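Local coordinates for protein tonb-dependent siderophore receptor (PDB 5FR8) that probably binds iron-chelating siderophores at the outer membrane and takes part in the first step of TonB-dependent iron uptake, at residues Y112-E117 / N568-E573; T530-D535 / T601-S606; G612-L617 / K648-A653; K671-K676 / N712-T717. All blocks are in the same frame, centred on the assembly; numbering follows the deposited sequence.

Interaction 1 joins the plug to the barrel. The other three hold parts of the barrel and its loops together. Interactions 2, 3 and 4 touch in turn. S606 OG of interaction 2 makes a probable hydrogen bond to L615 N of interaction 3 (3.3 Å). S649 N of interaction 3 makes another to S673 O of interaction 4 (3.0 Å). The centres of interactions 3 and 4 are about 11 Å apart, and those of interactions 2 and 3 about 16 Å apart. Interaction 1 touches none of the others; its nearest atoms come within about 7 Å of those of interaction 3. The broken strand 564-591 carries the barrel side of interaction 1 and lies between the two strands of interaction 2.

Interaction 1: residues Y112-E117 / N568-E573; sequences YGWKGE and NILRWE
In a loop of the plug domain, Y112 meets W572 of the barrel. The plug side is a type I beta turn from G113 to G116, closed by the bond from G116 N to G113 O (2.9 Å). The barrel side lies along the broken strand 564-591. W572 reaches the loop with the far corner of its six-membered ring. Its CH2 lies 3.4 Å from Y112 CE2, at the edge of the tyrosine ring. The two ring planes are 40° apart and the centroids 5.5 Å apart, so the pair meets obliquely. Y112 has CG anti to its own N (chi1 -179°), which carries the ring out to the tryptophan. The same CH2 also faces the backbone of the turn. G113 O lies at the edge of the indole, near its plane, 3.3 Å from W572 CH2. W114 makes a second, looser contact. Its CZ2 is 4.1 Å from L570 CD1, with the two side chains crossing at about a right angle. No hydrogen bond joins the two segments. On the plug side, G113 N donates to E117 O (2.9 Å), a bond that braces the turn. L500 of strand 498-501 packs on W114, L570 and W572. Q476 of helix 474-477 packs on Y112 and W572, and Y481 OH bonds to Y112 O. The contact joins a plug loop to the barrel that encloses it, the arrangement of the plugged beta-barrel of TonB-dependent receptors.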
loop_
_atom_site.group_PDB
_atom_site.type_symbol
_atom_site.label_atom_id
_atom_site.label_comp_id
_atom_site.label_asym_id
_atom_site.label_seq_id
_atom_site.Cartn_x
_atom_site.Cartn_y
_atom_site.Cartn_z
ATOM N N TYR A 112 -0.037 14.569 -2.240
ATOM C CA TYR A 112 1.140 14.073 -1.489
ATOM C C TYR A 112 1.870 15.282 -0.916
ATOM O O TYR A 112 2.273 16.182 -1.652
ATOM C CB TYR A 112 2.046 13.230 -2.418
ATOM C CG TYR A 112 3.326 12.600 -1.830
ATOM C CD1 TYR A 112 3.326 11.318 -1.248
ATOM C CD2 TYR A 112 4.548 13.259 -1.931
ATOM C CE1 TYR A 112 4.498 10.766 -0.750
ATOM C CE2 TYR A 112 5.721 12.698 -1.454
ATOM C CZ TYR A 112 5.701 11.466 -0.866
ATOM O OH TYR A 112 6.915 10.962 -0.401
ATOM N N GLY A 113 2.020 15.307 0.401
ATOM C CA GLY A 113 2.477 16.503 1.127
ATOM C C GLY A 113 3.971 16.620 1.484
ATOM O O GLY A 113 4.774 15.768 1.194
ATOM N N TRP A 114 4.313 17.731 2.122
ATOM C CA TRP A 114 5.680 18.205 2.235
ATOM C C TRP A 114 6.567 17.108 2.795
ATOM O O TRP A 114 7.687 16.925 2.323
ATOM C CB TRP A 114 5.700 19.499 3.103
ATOM C CG TRP A 114 7.045 20.183 3.156
ATOM C CD1 TRP A 114 8.254 19.596 3.461
ATOM C CD2 TRP A 114 7.329 21.557 2.902
ATOM N NE1 TRP A 114 9.254 20.519 3.402
ATOM C CE2 TRP A 114 8.722 21.730 3.057
ATOM C CE3 TRP A 114 6.553 22.653 2.551
ATOM C CZ2 TRP A 114 9.349 22.945 2.866
ATOM C CZ3 TRP A 114 7.171 23.863 2.375
ATOM C CH2 TRP A 114 8.558 24.000 2.526
ATOM N N LYS A 115 6.044 16.363 3.775
ATOM C CA LYS A 115 6.792 15.336 4.495
ATOM C C LYS A 115 6.375 13.912 4.140
ATOM O O LYS A 115 6.501 13.000 4.950
ATOM C CB LYS A 115 6.613 15.546 5.999
ATOM C CG LYS A 115 7.362 16.766 6.503
ATOM C CD LYS A 115 6.970 17.128 7.900
ATOM C CE LYS A 115 6.561 18.588 7.969
ATOM N NZ LYS A 115 5.308 18.673 8.754
ATOM N N GLY A 116 5.868 13.697 2.942
ATOM C CA GLY A 116 5.498 12.351 2.507
ATOM C C GLY A 116 4.152 11.834 3.000
ATOM O O GLY A 116 3.868 10.640 2.849
ATOM N N GLU A 117 3.315 12.706 3.570
ATOM C CA GLU A 117 2.019 12.283 4.069
ATOM C C GLU A 117 0.967 12.374 2.995
ATOM O O GLU A 117 1.044 13.231 2.143
ATOM C CB GLU A 117 1.601 13.133 5.263
ATOM C CG GLU A 117 1.137 14.539 4.894
ATOM C CD GLU A 117 2.275 15.531 4.738
ATOM O OE1 GLU A 117 3.451 15.115 4.677
ATOM O OE2 GLU A 117 1.987 16.746 4.698
ATOM N N ASN A 568 12.818 31.590 0.109
ATOM C CA ASN A 568 13.842 30.611 -0.220
ATOM C C ASN A 568 13.174 29.486 -0.999
ATOM O O ASN A 568 12.104 28.997 -0.609
ATOM C CB ASN A 568 14.508 30.075 1.052
ATOM C CG ASN A 568 15.230 31.163 1.818
ATOM O OD1 ASN A 568 16.158 31.763 1.300
ATOM N ND2 ASN A 568 14.779 31.457 3.023
ATOM N N ILE A 569 13.774 29.101 -2.115
ATOM C CA ILE A 569 13.175 28.090 -2.957
ATOM C C ILE A 569 13.872 26.751 -2.761
ATOM O O ILE A 569 15.046 26.575 -3.130
ATOM C CB ILE A 569 13.277 28.458 -4.440
ATOM C CG1 ILE A 569 12.649 29.815 -4.717
ATOM C CG2 ILE A 569 12.626 27.385 -5.289
ATOM C CD1 ILE A 569 13.017 30.366 -6.081
ATOM N N LEU A 570 13.132 25.802 -2.202
ATOM C CA LEU A 570 13.560 24.405 -2.156
ATOM C C LEU A 570 12.813 23.636 -3.226
ATOM O O LEU A 570 11.747 24.058 -3.666
ATOM C CB LEU A 570 13.220 23.804 -0.790
ATOM C CG LEU A 570 13.810 24.543 0.414
ATOM C CD1 LEU A 570 13.088 24.177 1.708
ATOM C CD2 LEU A 570 15.311 24.286 0.503
ATOM N N ARG A 571 13.339 22.495 -3.627
ATOM C CA ARG A 571 12.576 21.622 -4.503
ATOM C C ARG A 571 12.715 20.149 -4.115
ATOM O O ARG A 571 13.719 19.733 -3.552
ATOM C CB ARG A 571 13.004 21.839 -5.962
ATOM C CG ARG A 571 14.501 21.885 -6.157
ATOM C CD ARG A 571 14.905 21.779 -7.621
ATOM N NE ARG A 571 16.089 20.929 -7.776
ATOM C CZ ARG A 571 16.652 20.626 -8.937
ATOM N NH1 ARG A 571 16.146 21.102 -10.066
ATOM N NH2 ARG A 571 17.723 19.843 -8.966
ATOM N N TRP A 572 11.712 19.351 -4.439
ATOM C CA TRP A 572 11.835 17.927 -4.267
ATOM C C TRP A 572 13.188 17.476 -4.845
ATOM O O TRP A 572 13.647 17.990 -5.862
ATOM C CB TRP A 572 10.645 17.193 -4.913
ATOM C CG TRP A 572 9.295 17.428 -4.209
ATOM C CD1 TRP A 572 8.369 18.391 -4.505
ATOM C CD2 TRP A 572 8.754 16.685 -3.099
ATOM N NE1 TRP A 572 7.301 18.300 -3.647
ATOM C CE2 TRP A 572 7.507 17.256 -2.783
ATOM C CE3 TRP A 572 9.202 15.593 -2.351
ATOM C CZ2 TRP A 572 6.704 16.765 -1.773
ATOM C CZ3 TRP A 572 8.405 15.111 -1.345
ATOM C CH2 TRP A 572 7.171 15.697 -1.061
ATOM N N GLU A 573 13.827 16.513 -4.193
ATOM C CA GLU A 573 15.165 16.095 -4.600
ATOM C C GLU A 573 15.427 14.665 -4.187
ATOM O O GLU A 573 14.949 14.232 -3.158
ATOM C CB GLU A 573 16.199 17.035 -3.996
ATOM C CG GLU A 573 16.777 18.001 -5.016
ATOM C CD GLU A 573 16.969 19.406 -4.468
ATOM O OE1 GLU A 573 16.715 19.628 -3.257
ATOM O OE2 GLU A 573 17.378 20.298 -5.256
#

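Interaction 2: residues T530-D535 / T601-S606; sequences TWFRND and TYMMDS
F532 and M603 touch across a strand of the barrel wall. Strands 525-541 and 594-608 both pair antiparallel with strand 564-591, which runs between them. The two segments therefore point roughly the same way, 25° apart, with their axes 9.1 Å apart at closest.

The Met-aromatic contact comes first. M603 SD lies at the edge of the F532 ring, 3.8 Å from CZ and 88° off the ring normal. The bend of the methionine at chi2 (67°) turns SD toward the phenylalanine.

Apolar packing adds to it. F532 CE2 is 4.5 Å from T601 CG2. W531 CD1 is 4.2 Å from M604 CE, which sits at the edge of the indole. Within 530-535, R533 CB lies over the rim of one indole face.

Several polar groups have partners outside the two segments. W531 NE1 bonds to Q581 OE1 and D605 OD2 to Q581 NE2, both on the intervening strand. M604 and D605 both face Q581, a classic beta bulge. T601 OG1 bonds to G67 N, and F532 packs on R88, so the face bearing F532 and T601 looks onto the plug.

No hydrogen bond links the two segments. The chemistry implies that their direct contact rests on sulfur, methyl and aromatic edges, while strand 564-591 carries the backbone pairing.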
loop_
_atom_site.group_PDB
_atom_site.type_symbol
_atom_site.label_atom_id
_atom_site.label_comp_id
_atom_site.label_asym_id
_atom_site.label_seq_id
_atom_site.Cartn_x
_atom_site.Cartn_y
_atom_site.Cartn_z
ATOM N N THR A 530 15.893 -16.289 6.451
ATOM C CA THR A 530 16.411 -15.536 5.333
ATOM C C THR A 530 16.861 -14.158 5.804
ATOM O O THR A 530 16.178 -13.479 6.562
ATOM C CB THR A 530 15.390 -15.464 4.155
ATOM O OG1 THR A 530 15.566 -14.240 3.427
ATOM C CG2 THR A 530 13.930 -15.556 4.640
ATOM N N TRP A 531 18.065 -13.794 5.394
ATOM C CA TRP A 531 18.604 -12.473 5.627
ATOM C C TRP A 531 18.101 -11.616 4.491
ATOM O O TRP A 531 18.127 -12.075 3.342
ATOM C CB TRP A 531 20.135 -12.560 5.608
ATOM C CG TRP A 531 20.868 -11.276 5.442
ATOM C CD1 TRP A 531 21.137 -10.352 6.414
ATOM C CD2 TRP A 531 21.459 -10.778 4.239
ATOM N NE1 TRP A 531 21.841 -9.300 5.880
ATOM C CE2 TRP A 531 22.049 -9.538 4.545
ATOM C CE3 TRP A 531 21.526 -11.246 2.926
ATOM C CZ2 TRP A 531 22.705 -8.764 3.588
ATOM C CZ3 TRP A 531 22.190 -10.471 1.967
ATOM C CH2 TRP A 531 22.765 -9.248 2.306
ATOM N N PHE A 532 17.637 -10.398 4.791
ATOM C CA PHE A 532 17.269 -9.434 3.715
ATOM C C PHE A 532 17.889 -8.073 3.936
ATOM O O PHE A 532 18.033 -7.602 5.062
ATOM C CB PHE A 532 15.752 -9.258 3.538
ATOM C CG PHE A 532 15.078 -8.595 4.695
ATOM C CD1 PHE A 532 15.056 -7.214 4.810
ATOM C CD2 PHE A 532 14.459 -9.354 5.679
ATOM C CE1 PHE A 532 14.426 -6.597 5.906
ATOM C CE2 PHE A 532 13.832 -8.747 6.767
ATOM C CZ PHE A 532 13.807 -7.366 6.879
ATOM N N ARG A 533 18.236 -7.438 2.834
ATOM C CA ARG A 533 18.946 -6.180 2.897
ATOM C C ARG A 533 18.715 -5.385 1.622
ATOM O O ARG A 533 19.068 -5.847 0.535
ATOM C CB ARG A 533 20.432 -6.430 3.072
ATOM C CG ARG A 533 21.142 -5.174 3.483
ATOM C CD ARG A 533 22.411 -4.927 2.715
ATOM N NE ARG A 533 23.267 -4.016 3.472
ATOM C CZ ARG A 533 24.078 -3.130 2.922
ATOM N NH1 ARG A 533 24.135 -3.010 1.610
ATOM N NH2 ARG A 533 24.834 -2.357 3.676
ATOM N N ASN A 534 18.115 -4.206 1.768
ATOM C CA ASN A 534 17.872 -3.306 0.654
ATOM C C ASN A 534 18.691 -2.042 0.816
ATOM O O ASN A 534 18.678 -1.397 1.874
ATOM C CB ASN A 534 16.409 -2.860 0.596
ATOM C CG ASN A 534 15.435 -4.001 0.485
ATOM O OD1 ASN A 534 15.808 -5.154 0.195
ATOM N ND2 ASN A 534 14.175 -3.697 0.753
ATOM N N ASP A 535 19.367 -1.673 -0.259
ATOM C CA ASP A 535 20.050 -0.401 -0.349
ATOM C C ASP A 535 19.284 0.508 -1.257
ATOM O O ASP A 535 19.416 0.454 -2.474
ATOM C CB ASP A 535 21.441 -0.589 -0.882
ATOM C CG ASP A 535 22.336 -1.159 0.131
ATOM O OD1 ASP A 535 22.238 -2.369 0.413
ATOM O OD2 ASP A 535 23.126 -0.373 0.667
ATOM N N THR A 601 10.107 -11.811 12.286
ATOM C CA THR A 601 10.783 -10.881 11.407
ATOM C C THR A 601 11.553 -10.006 12.360
ATOM O O THR A 601 10.982 -9.534 13.344
ATOM C CB THR A 601 9.757 -10.044 10.591
ATOM O OG1 THR A 601 8.959 -10.914 9.760
ATOM C CG2 THR A 601 10.469 -9.004 9.726
ATOM N N TYR A 602 12.841 -9.800 12.108
ATOM C CA TYR A 602 13.641 -8.931 12.975
ATOM C C TYR A 602 14.276 -7.883 12.116
ATOM O O TYR A 602 14.799 -8.186 11.047
ATOM C CB TYR A 602 14.735 -9.692 13.685
ATOM C CG TYR A 602 15.622 -8.804 14.539
ATOM C CD1 TYR A 602 15.181 -8.338 15.770
ATOM C CD2 TYR A 602 16.905 -8.442 14.127
ATOM C CE1 TYR A 602 15.982 -7.538 16.564
ATOM C CE2 TYR A 602 17.715 -7.633 14.915
ATOM C CZ TYR A 602 17.248 -7.188 16.130
ATOM O OH TYR A 602 18.031 -6.382 16.928
ATOM N N MET A 603 14.234 -6.649 12.586
ATOM C CA MET A 603 14.532 -5.495 11.761
ATOM C C MET A 603 15.779 -4.842 12.325
ATOM O O MET A 603 15.730 -4.164 13.360
ATOM C CB MET A 603 13.328 -4.548 11.798
ATOM C CG MET A 603 13.185 -3.606 10.614
ATOM S SD MET A 603 12.823 -4.373 9.024
ATOM C CE MET A 603 11.162 -4.999 9.260
ATOM N N MET A 604 16.909 -5.108 11.667
ATOM C CA MET A 604 18.230 -4.700 12.147
ATOM C C MET A 604 18.487 -3.268 11.777
ATOM O O MET A 604 19.201 -2.595 12.473
ATOM C CB MET A 604 19.343 -5.525 11.495
ATOM C CG MET A 604 19.726 -6.790 12.221
ATOM S SD MET A 604 21.187 -7.635 11.527
ATOM C CE MET A 604 20.611 -8.040 9.880
ATOM N N ASP A 605 17.952 -2.803 10.666
ATOM C CA ASP A 605 18.291 -1.472 10.188
ATOM C C ASP A 605 17.179 -0.847 9.374
ATOM O O ASP A 605 16.622 -1.474 8.453
ATOM C CB ASP A 605 19.533 -1.497 9.305
ATOM C CG ASP A 605 20.781 -1.886 10.056
ATOM O OD1 ASP A 605 21.083 -1.240 11.090
ATOM O OD2 ASP A 605 21.466 -2.830 9.582
ATOM N N SER A 606 16.859 0.387 9.730
ATOM C CA SER A 606 16.007 1.234 8.934
ATOM C C SER A 606 16.491 2.639 9.158
ATOM O O SER A 606 16.091 3.285 10.119
ATOM C CB SER A 606 14.536 1.136 9.362
ATOM O OG SER A 606 13.677 1.844 8.456
#

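Interaction 3: residues G612-L617 / K648-A653; sequences GNPLSL and KSRQFA
N613 grips the backbone of residues Q651 and F652 with both ends of its side-chain amide. OD1 accepts from Q651 N (2.9 Å) and F652 N (2.8 Å). The F652 N-H uses a lone pair in the carbonyl plane, while the Q651 donor is tilted 33° from that plane. ND2 donates to F652 O (2.9 Å, N-H...O 161°), close to the amide plane. F652 is thus held through both its N and its O. Next to this grip, P614 packs its CD on R650 CA (3.9 Å) and its CG near K648 NZ. L617 brings CD1 to K648 O (3.8 Å). At the other end, G612 O sits at the edge of the F652 ring, 3.5 Å from CD2. One face of that ring is covered by Q651 CB. Both segments lie in extracellular loops of the barrel, one after strand 594-608 and the other after strand 635-648, and their touching parts run in roughly opposite directions. The guanidinium of R650 lies beside the N613 amide, the two planes 62° apart. R650 NH2 and N613 ND2 are both donors, and E654 OE2 gives these neighbours a common acceptor. R650 NH1 pairs with E658. Within 648-653, S649 OG donates to R650 O (2.7 Å). Beyond these, the plug holds the other loop: D86 bonds to S616 OG and T71 OG1 to L617 O.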
loop_
_atom_site.group_PDB
_atom_site.type_symbol
_atom_site.label_atom_id
_atom_site.label_comp_id
_atom_site.label_asym_id
_atom_site.label_seq_id
_atom_site.Cartn_x
_atom_site.Cartn_y
_atom_site.Cartn_z
ATOM N N GLY A 612 19.499 10.142 9.566
ATOM C CA GLY A 612 19.581 9.131 10.637
ATOM C C GLY A 612 18.205 8.585 11.062
ATOM O O GLY A 612 18.081 7.839 12.036
ATOM N N ASN A 613 17.150 8.967 10.354
ATOM C CA ASN A 613 15.803 8.566 10.754
ATOM C C ASN A 613 15.345 7.287 10.065
ATOM O O ASN A 613 15.829 6.956 8.988
ATOM C CB ASN A 613 14.824 9.669 10.415
ATOM C CG ASN A 613 14.816 10.791 11.434
ATOM O OD1 ASN A 613 15.081 10.579 12.623
ATOM N ND2 ASN A 613 14.478 11.997 10.978
ATOM N N PRO A 614 14.388 6.572 10.672
ATOM C CA PRO A 614 13.855 5.408 9.991
ATOM C C PRO A 614 12.895 5.817 8.860
ATOM O O PRO A 614 12.316 6.899 8.897
ATOM C CB PRO A 614 13.107 4.654 11.100
ATOM C CG PRO A 614 13.062 5.563 12.276
ATOM C CD PRO A 614 13.621 6.891 11.879
ATOM N N LEU A 615 12.762 4.954 7.861
ATOM C CA LEU A 615 11.918 5.231 6.714
ATOM C C LEU A 615 10.459 5.183 7.128
ATOM O O LEU A 615 9.640 5.903 6.607
ATOM C CB LEU A 615 12.185 4.220 5.604
ATOM C CG LEU A 615 13.590 4.332 4.995
ATOM C CD1 LEU A 615 13.883 3.159 4.047
ATOM C CD2 LEU A 615 13.750 5.654 4.239
ATOM N N SER A 616 10.143 4.341 8.092
ATOM C CA SER A 616 8.766 3.964 8.329
ATOM C C SER A 616 8.613 3.328 9.718
ATOM O O SER A 616 9.326 2.424 10.072
ATOM C CB SER A 616 8.369 2.976 7.258
ATOM O OG SER A 616 7.261 2.250 7.695
ATOM N N LEU A 617 7.674 3.804 10.506
ATOM C CA LEU A 617 7.527 3.345 11.870
ATOM C C LEU A 617 7.034 1.901 11.897
ATOM O O LEU A 617 5.900 1.640 11.574
ATOM C CB LEU A 617 6.531 4.249 12.601
ATOM C CG LEU A 617 7.024 5.520 13.300
ATOM C CD1 LEU A 617 8.282 6.058 12.662
ATOM C CD2 LEU A 617 5.933 6.587 13.303
ATOM N N LYS A 648 10.078 2.506 17.672
ATOM C CA LYS A 648 10.693 3.805 17.969
ATOM C C LYS A 648 10.209 4.870 16.995
ATOM O O LYS A 648 9.866 4.582 15.827
ATOM C CB LYS A 648 12.223 3.751 17.947
ATOM C CG LYS A 648 12.800 3.207 16.655
ATOM C CD LYS A 648 14.256 3.562 16.407
ATOM C CE LYS A 648 14.703 2.757 15.178
ATOM N NZ LYS A 648 15.803 3.370 14.367
ATOM N N SER A 649 10.181 6.110 17.487
ATOM C CA SER A 649 9.793 7.250 16.686
ATOM C C SER A 649 10.988 7.733 15.903
ATOM O O SER A 649 12.112 7.321 16.187
ATOM C CB SER A 649 9.398 8.379 17.604
ATOM O OG SER A 649 10.565 8.973 18.147
ATOM N N ARG A 650 10.751 8.620 14.937
ATOM C CA ARG A 650 11.837 9.362 14.307
ATOM C C ARG A 650 12.751 9.899 15.427
ATOM O O ARG A 650 12.263 10.300 16.469
ATOM C CB ARG A 650 11.295 10.512 13.441
ATOM C CG ARG A 650 10.645 10.084 12.131
ATOM C CD ARG A 650 9.918 11.241 11.433
ATOM N NE ARG A 650 10.857 12.279 10.996
ATOM C CZ ARG A 650 11.015 13.461 11.588
ATOM N NH1 ARG A 650 10.269 13.795 12.640
ATOM N NH2 ARG A 650 11.919 14.324 11.125
ATOM N N GLN A 651 14.068 9.870 15.208
ATOM C CA GLN A 651 15.045 10.198 16.242
ATOM C C GLN A 651 15.713 11.555 16.067
ATOM O O GLN A 651 16.333 12.053 17.027
ATOM C CB GLN A 651 16.153 9.153 16.289
ATOM C CG GLN A 651 15.687 7.787 16.749
ATOM C CD GLN A 651 14.982 7.820 18.091
ATOM O OE1 GLN A 651 15.525 8.306 19.070
ATOM N NE2 GLN A 651 13.749 7.330 18.129
ATOM N N PHE A 652 15.631 12.143 14.864
ATOM C CA PHE A 652 16.434 13.333 14.567
ATOM C C PHE A 652 15.654 14.406 13.825
ATOM O O PHE A 652 14.974 14.135 12.870
ATOM C CB PHE A 652 17.693 12.991 13.756
ATOM C CG PHE A 652 18.595 12.019 14.423
ATOM C CD1 PHE A 652 19.140 12.298 15.656
ATOM C CD2 PHE A 652 18.890 10.785 13.807
ATOM C CE1 PHE A 652 19.974 11.385 16.272
ATOM C CE2 PHE A 652 19.715 9.865 14.439
ATOM C CZ PHE A 652 20.260 10.173 15.672
ATOM N N ALA A 653 15.836 15.636 14.261
ATOM C CA ALA A 653 15.145 16.772 13.716
ATOM C C ALA A 653 15.578 17.062 12.298
ATOM O O ALA A 653 16.773 16.950 11.993
ATOM C CB ALA A 653 15.420 17.979 14.601
#

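Interaction 4: residues K671-K676 / N712-T717; sequences KPSTVK and NSISQT
V675 lays its CG2 methyl against the peptide that follows S715, 3.6 Å from S715 O and 3.7 Å from Q716 N. This peptide belongs to an ST turn and ST motif headed by S713, in the extracellular loop between strands 693-700 and 724-731. S713 OG accepts from S715 N (2.7 Å) and from Q716 N (2.8 Å). These two bonds fix the turn, and S715 CB points at the other segment. Q716 follows as the centre of an inverse gamma turn, and T717 OG1 donates to S715 O. Q716 and T717 also begin the predicted TonB C-terminal box.

The polar part of the contact is a pair of serines. S673 OG and S715 OG share a hydrogen bond of 2.6 Å, in which either may be the donor. In both serines OG stands between the backbone N and the carbonyl carbon, chi1 46° in S673 and 47° in S715. The two hydroxyls meet as their CB atoms point across the interface.

I714 forms the apolar end. Its CG1 lies 3.6 Å from K671 O, and CD1 lies near K671 O and P672 CA. The same side chain also packs on S649.

Neighbouring parts of the barrel hold both sides. S673 N donates to S649 OG, and the backbones of S673 and S649 pair, as do those of V675 and Q647 of strand 635-648. Q716 NE2 donates to L708 O. At the edge of the serine pair, S713 OG lies 3.5 Å from S673 OG.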
loop_
_atom_site.group_PDB
_atom_site.type_symbol
_atom_site.label_atom_id
_atom_site.label_comp_id
_atom_site.label_asym_id
_atom_site.label_seq_id
_atom_site.Cartn_x
_atom_site.Cartn_y
_atom_site.Cartn_z
ATOM N N LYS A 671 10.759 15.176 20.448
ATOM C CA LYS A 671 10.661 14.418 21.700
ATOM C C LYS A 671 10.550 12.917 21.325
ATOM O O LYS A 671 9.459 12.318 21.289
ATOM C CB LYS A 671 9.443 14.947 22.488
ATOM C CG LYS A 671 8.887 14.095 23.626
ATOM C CD LYS A 671 8.968 14.790 24.989
ATOM C CE LYS A 671 8.871 13.783 26.133
ATOM N NZ LYS A 671 8.660 14.453 27.444
ATOM N N PRO A 672 11.699 12.305 21.005
ATOM C CA PRO A 672 11.709 10.908 20.599
ATOM C C PRO A 672 11.159 10.033 21.708
ATOM O O PRO A 672 11.451 10.285 22.859
ATOM C CB PRO A 672 13.195 10.633 20.370
ATOM C CG PRO A 672 13.769 11.968 20.042
ATOM C CD PRO A 672 13.053 12.881 20.974
ATOM N N SER A 673 10.344 9.048 21.343
ATOM C CA SER A 673 9.723 8.128 22.285
ATOM C C SER A 673 9.491 6.823 21.561
ATOM O O SER A 673 9.588 6.764 20.343
ATOM C CB SER A 673 8.390 8.662 22.804
ATOM O OG SER A 673 7.591 9.164 21.764
ATOM N N THR A 674 9.170 5.776 22.308
ATOM C CA THR A 674 9.175 4.440 21.756
ATOM C C THR A 674 8.051 3.643 22.363
ATOM O O THR A 674 7.996 3.495 23.544
ATOM C CB THR A 674 10.508 3.767 22.114
ATOM O OG1 THR A 674 11.576 4.496 21.501
ATOM C CG2 THR A 674 10.542 2.313 21.662
ATOM N N VAL A 675 7.164 3.096 21.558
ATOM C CA VAL A 675 6.093 2.290 22.115
ATOM C C VAL A 675 6.638 0.983 22.685
ATOM O O VAL A 675 7.360 0.275 22.004
ATOM C CB VAL A 675 5.068 1.945 21.044
ATOM C CG1 VAL A 675 4.030 0.994 21.603
ATOM C CG2 VAL A 675 4.418 3.218 20.518
ATOM N N LYS A 676 6.282 0.663 23.927
ATOM C CA LYS A 676 6.747 -0.565 24.573
ATOM C C LYS A 676 6.094 -1.770 23.925
ATOM O O LYS A 676 4.993 -1.655 23.393
ATOM C CB LYS A 676 6.497 -0.502 26.085
ATOM C CG LYS A 676 7.334 0.588 26.736
ATOM C CD LYS A 676 7.334 0.585 28.263
ATOM C CE LYS A 676 8.126 1.782 28.791
ATOM N NZ LYS A 676 8.103 1.873 30.269
ATOM N N ASN A 712 0.215 13.954 21.631
ATOM C CA ASN A 712 1.463 14.462 22.224
ATOM C C ASN A 712 2.692 13.528 22.115
ATOM O O ASN A 712 3.656 13.699 22.838
ATOM C CB ASN A 712 1.229 14.813 23.680
ATOM C CG ASN A 712 0.145 15.844 23.852
ATOM O OD1 ASN A 712 -0.840 15.620 24.568
ATOM N ND2 ASN A 712 0.315 16.990 23.198
ATOM N N SER A 713 2.654 12.551 21.218
ATOM C CA SER A 713 3.783 11.656 21.031
ATOM C C SER A 713 4.047 11.495 19.559
ATOM O O SER A 713 3.178 11.770 18.743
ATOM C CB SER A 713 3.485 10.274 21.609
ATOM O OG SER A 713 4.177 9.270 20.874
ATOM N N ILE A 714 5.243 11.031 19.210
ATOM C CA ILE A 714 5.544 10.711 17.801
ATOM C C ILE A 714 5.861 9.213 17.652
ATOM O O ILE A 714 6.248 8.744 16.582
ATOM C CB ILE A 714 6.660 11.601 17.249
ATOM C CG1 ILE A 714 7.881 11.544 18.143
ATOM C CG2 ILE A 714 6.197 13.044 17.194
ATOM C CD1 ILE A 714 9.048 12.319 17.584
ATOM N N SER A 715 5.631 8.456 18.731
ATOM C CA SER A 715 5.637 6.997 18.655
ATOM C C SER A 715 4.233 6.412 18.788
ATOM O O SER A 715 3.790 5.668 17.931
ATOM C CB SER A 715 6.572 6.398 19.702
ATOM O OG SER A 715 6.370 6.980 20.968
ATOM N N GLN A 716 3.524 6.731 19.854
ATOM C CA GLN A 716 2.141 6.260 19.974
ATOM C C GLN A 716 1.189 6.944 18.965
ATOM O O GLN A 716 0.436 7.862 19.308
ATOM C CB GLN A 716 1.645 6.466 21.388
ATOM C CG GLN A 716 0.395 5.669 21.670
ATOM C CD GLN A 716 0.123 5.565 23.144
ATOM O OE1 GLN A 716 1.040 5.315 23.941
ATOM N NE2 GLN A 716 -1.130 5.782 23.532
ATOM N N THR A 717 1.231 6.492 17.723
ATOM C CA THR A 717 0.609 7.234 16.626
ATOM C C THR A 717 -0.722 6.656 16.105
ATOM O O THR A 717 -1.289 7.204 15.159
ATOM C CB THR A 717 1.566 7.267 15.408
ATOM O OG1 THR A 717 2.087 5.944 15.207
ATOM C CG2 THR A 717 2.732 8.235 15.623
#